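Local coordinates for protein 1-pyrroline-5-carboxylate dehydrogenase (Thermus thermophilus, PDB 1UZB) that probably catalyses the oxidation of the proline-derived 1-pyrroline-5-carboxylate, by way of its open-chain semialdehyde, to glutamate, as an aldehyde dehydrogenase family member, at residues W459-F464 with L469-K474. Numbering follows the deposited sequence.
Sequences WARREF and LYFNRK
Leu469 uses its two methyls differently against helix 459-463 and the residue that follows it. CD1 of Leu469 lies over one face of the Phe464 ring, 4.0 Å from the centroid, a CH-pi contact whose shortest approach is 3.5 Å to CD2 of Phe464. CD2 of Leu469 packs mainly on the Ala460 carbonyl, 3.3 Å from O of Ala460, an oxygen that already accepts the helical bond from Phe464 N (2.9 Å). Two residues on, the Phe471 ring presents CE1 to Ala460 CB at 3.9 Å, with the backbone N of Arg461 at its edge. The chi1 of -59°, which sets CG of Phe471 beside its backbone N, turns the ring to the helix and brings CE2 of Phe471 to 3.7 Å from NH2 of Arg461, guanidinium and ring planes 83° apart. Replacing Phe471 by an alanine is likely to open a gap beside Ala460 and leave the Arg461 guanidinium without its aromatic neighbour. Farther out, Arg461 forms salt bridges to Glu458 and to Glu168 of a second subunit, whereas Val449 touches Ala460, Phe464 and Phe471. The axes of segments 459-463 and 469-471 run antiparallel (176°), 9.7 Å apart at closest approach, as expected of the second half of a beta-alpha-beta crossover, here strand 446-450, helix 454-463 and strand 468-471; this last strand pairs in parallel with one of the second subunit, continuing the sheet across the interface.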
loop_
_atom_site.group_PDB
_atom_site.type_symbol
_atom_site.label_atom_id
_atom_site.label_comp_id
_atom_site.label_asym_id
_atom_site.label_seq_id
_atom_site.Cartn_x
_atom_site.Cartn_y
_atom_site.Cartn_z
ATOM N N TRP A 459 -24.405 13.531 -18.202
ATOM C CA TRP A 459 -24.280 14.890 -18.721
ATOM C C TRP A 459 -24.351 15.837 -17.512
ATOM O O TRP A 459 -23.538 16.747 -17.365
ATOM C CB TRP A 459 -25.435 15.149 -19.694
ATOM C CG TRP A 459 -25.451 16.478 -20.381
ATOM C CD1 TRP A 459 -24.542 17.485 -20.263
ATOM C CD2 TRP A 459 -26.448 16.939 -21.301
ATOM N NE1 TRP A 459 -24.910 18.551 -21.055
ATOM C CE2 TRP A 459 -26.076 18.241 -21.703
ATOM C CE3 TRP A 459 -27.619 16.377 -21.827
ATOM C CZ2 TRP A 459 -26.835 18.993 -22.609
ATOM C CZ3 TRP A 459 -28.376 17.124 -22.727
ATOM C CH2 TRP A 459 -27.978 18.418 -23.108
ATOM N N ALA A 460 -25.326 15.604 -16.641
ATOM C CA ALA A 460 -25.486 16.417 -15.440
ATOM C C ALA A 460 -24.279 16.286 -14.506
ATOM O O ALA A 460 -23.892 17.250 -13.851
ATOM C CB ALA A 460 -26.750 16.009 -14.710
ATOM N N ARG A 461 -23.694 15.092 -14.435
ATOM C CA ARG A 461 -22.530 14.873 -13.583
ATOM C C ARG A 461 -21.412 15.823 -13.993
ATOM O O ARG A 461 -20.649 16.299 -13.153
ATOM C CB ARG A 461 -22.051 13.420 -13.703
ATOM C CG ARG A 461 -20.822 13.078 -12.855
ATOM C CD ARG A 461 -20.434 11.609 -13.021
ATOM N NE ARG A 461 -21.536 10.736 -12.629
ATOM C CZ ARG A 461 -21.726 10.268 -11.400
ATOM N NH1 ARG A 461 -20.873 10.567 -10.425
ATOM N NH2 ARG A 461 -22.798 9.538 -11.132
ATOM N N ARG A 462 -21.334 16.103 -15.290
ATOM C CA ARG A 462 -20.301 16.981 -15.821
ATOM C C ARG A 462 -20.691 18.455 -15.921
ATOM O O ARG A 462 -19.829 19.326 -15.798
ATOM C CB ARG A 462 -19.876 16.512 -17.220
ATOM C CG ARG A 462 -19.447 15.055 -17.322
ATOM C CD ARG A 462 -18.833 14.759 -18.687
ATOM N NE ARG A 462 -19.742 15.059 -19.793
ATOM C CZ ARG A 462 -20.782 14.305 -20.139
ATOM N NH1 ARG A 462 -21.053 13.194 -19.468
ATOM N NH2 ARG A 462 -21.552 14.663 -21.159
ATOM N N GLU A 463 -21.979 18.736 -16.119
ATOM C CA GLU A 463 -22.416 20.118 -16.320
ATOM C C GLU A 463 -23.414 20.789 -15.377
ATOM O O GLU A 463 -23.622 21.996 -15.487
ATOM C CB GLU A 463 -22.923 20.263 -17.758
ATOM C CG GLU A 463 -21.865 19.982 -18.817
ATOM C CD GLU A 463 -20.715 20.971 -18.770
ATOM O OE1 GLU A 463 -20.975 22.185 -18.910
ATOM O OE2 GLU A 463 -19.553 20.538 -18.597
ATOM N N PHE A 464 -24.055 20.042 -14.483
ATOM C CA PHE A 464 -24.992 20.648 -13.527
ATOM C C PHE A 464 -24.029 21.174 -12.456
ATOM O O PHE A 464 -23.556 20.414 -11.604
ATOM C CB PHE A 464 -25.917 19.569 -12.958
ATOM C CG PHE A 464 -27.127 20.105 -12.225
ATOM C CD1 PHE A 464 -27.083 21.312 -11.526
ATOM C CD2 PHE A 464 -28.297 19.346 -12.170
ATOM C CE1 PHE A 464 -28.186 21.744 -10.777
ATOM C CE2 PHE A 464 -29.399 19.773 -11.425
ATOM C CZ PHE A 464 -29.340 20.970 -10.728
ATOM N N LEU A 469 -24.558 17.017 -5.928
ATOM C CA LEU A 469 -25.547 16.594 -6.911
ATOM C C LEU A 469 -26.058 15.191 -6.598
ATOM O O LEU A 469 -25.278 14.310 -6.246
ATOM C CB LEU A 469 -24.894 16.633 -8.293
ATOM C CG LEU A 469 -25.695 16.292 -9.552
ATOM C CD1 LEU A 469 -26.882 17.233 -9.710
ATOM C CD2 LEU A 469 -24.769 16.395 -10.758
ATOM N N TYR A 470 -27.365 14.990 -6.737
ATOM C CA TYR A 470 -27.977 13.702 -6.432
ATOM C C TYR A 470 -28.886 13.225 -7.555
ATOM O O TYR A 470 -29.686 14.007 -8.091
ATOM C CB TYR A 470 -28.797 13.801 -5.146
ATOM C CG TYR A 470 -28.028 14.352 -3.968
ATOM C CD1 TYR A 470 -27.876 15.729 -3.785
ATOM C CD2 TYR A 470 -27.443 13.495 -3.039
ATOM C CE1 TYR A 470 -27.155 16.237 -2.696
ATOM C CE2 TYR A 470 -26.730 13.986 -1.958
ATOM C CZ TYR A 470 -26.587 15.354 -1.787
ATOM O OH TYR A 470 -25.885 15.835 -0.705
ATOM N N PHE A 471 -28.776 11.942 -7.901
ATOM C CA PHE A 471 -29.599 11.366 -8.957
ATOM C C PHE A 471 -30.609 10.358 -8.415
ATOM O O PHE A 471 -30.249 9.410 -7.710
ATOM C CB PHE A 471 -28.740 10.669 -10.017
ATOM C CG PHE A 471 -27.750 11.564 -10.698
ATOM C CD1 PHE A 471 -28.010 12.921 -10.879
ATOM C CD2 PHE A 471 -26.564 11.038 -11.199
ATOM C CE1 PHE A 471 -27.102 13.736 -11.550
ATOM C CE2 PHE A 471 -25.651 11.840 -11.872
ATOM C CZ PHE A 471 -25.920 13.196 -12.050
ATOM N N ASN A 472 -31.872 10.576 -8.767
ATOM C CA ASN A 472 -32.974 9.709 -8.371
ATOM C C ASN A 472 -33.155 9.515 -6.873
ATOM O O ASN A 472 -33.482 8.426 -6.401
ATOM C CB ASN A 472 -32.857 8.372 -9.111
ATOM C CG ASN A 472 -33.029 8.546 -10.608
ATOM O OD1 ASN A 472 -33.912 9.290 -11.049
ATOM N ND2 ASN A 472 -32.194 7.881 -11.396
ATOM N N ARG A 473 -32.963 10.610 -6.141
ATOM C CA ARG A 473 -33.131 10.646 -4.697
ATOM C C ARG A 473 -33.190 12.099 -4.224
ATOM O O ARG A 473 -32.902 13.020 -4.988
ATOM C CB ARG A 473 -31.990 9.918 -3.983
ATOM C CG ARG A 473 -30.602 10.397 -4.356
ATOM C CD ARG A 473 -29.641 10.222 -3.193
ATOM N NE ARG A 473 -29.864 11.258 -2.189
ATOM C CZ ARG A 473 -29.285 11.297 -0.992
ATOM N NH1 ARG A 473 -28.437 10.346 -0.624
ATOM N NH2 ARG A 473 -29.539 12.308 -0.172
ATOM N N LYS A 474 -33.561 12.291 -2.962
ATOM C CA LYS A 474 -33.672 13.626 -2.371
ATOM C C LYS A 474 -32.332 14.357 -2.434
ATOM O O LYS A 474 -31.271 13.725 -2.465
ATOM C CB LYS A 474 -34.131 13.515 -0.914
ATOM C CG LYS A 474 -33.116 12.823 -0.023
ATOM C CD LYS A 474 -33.585 12.693 1.415
ATOM C CE LYS A 474 -32.458 12.150 2.289
ATOM N NZ LYS A 474 -32.805 12.100 3.738
#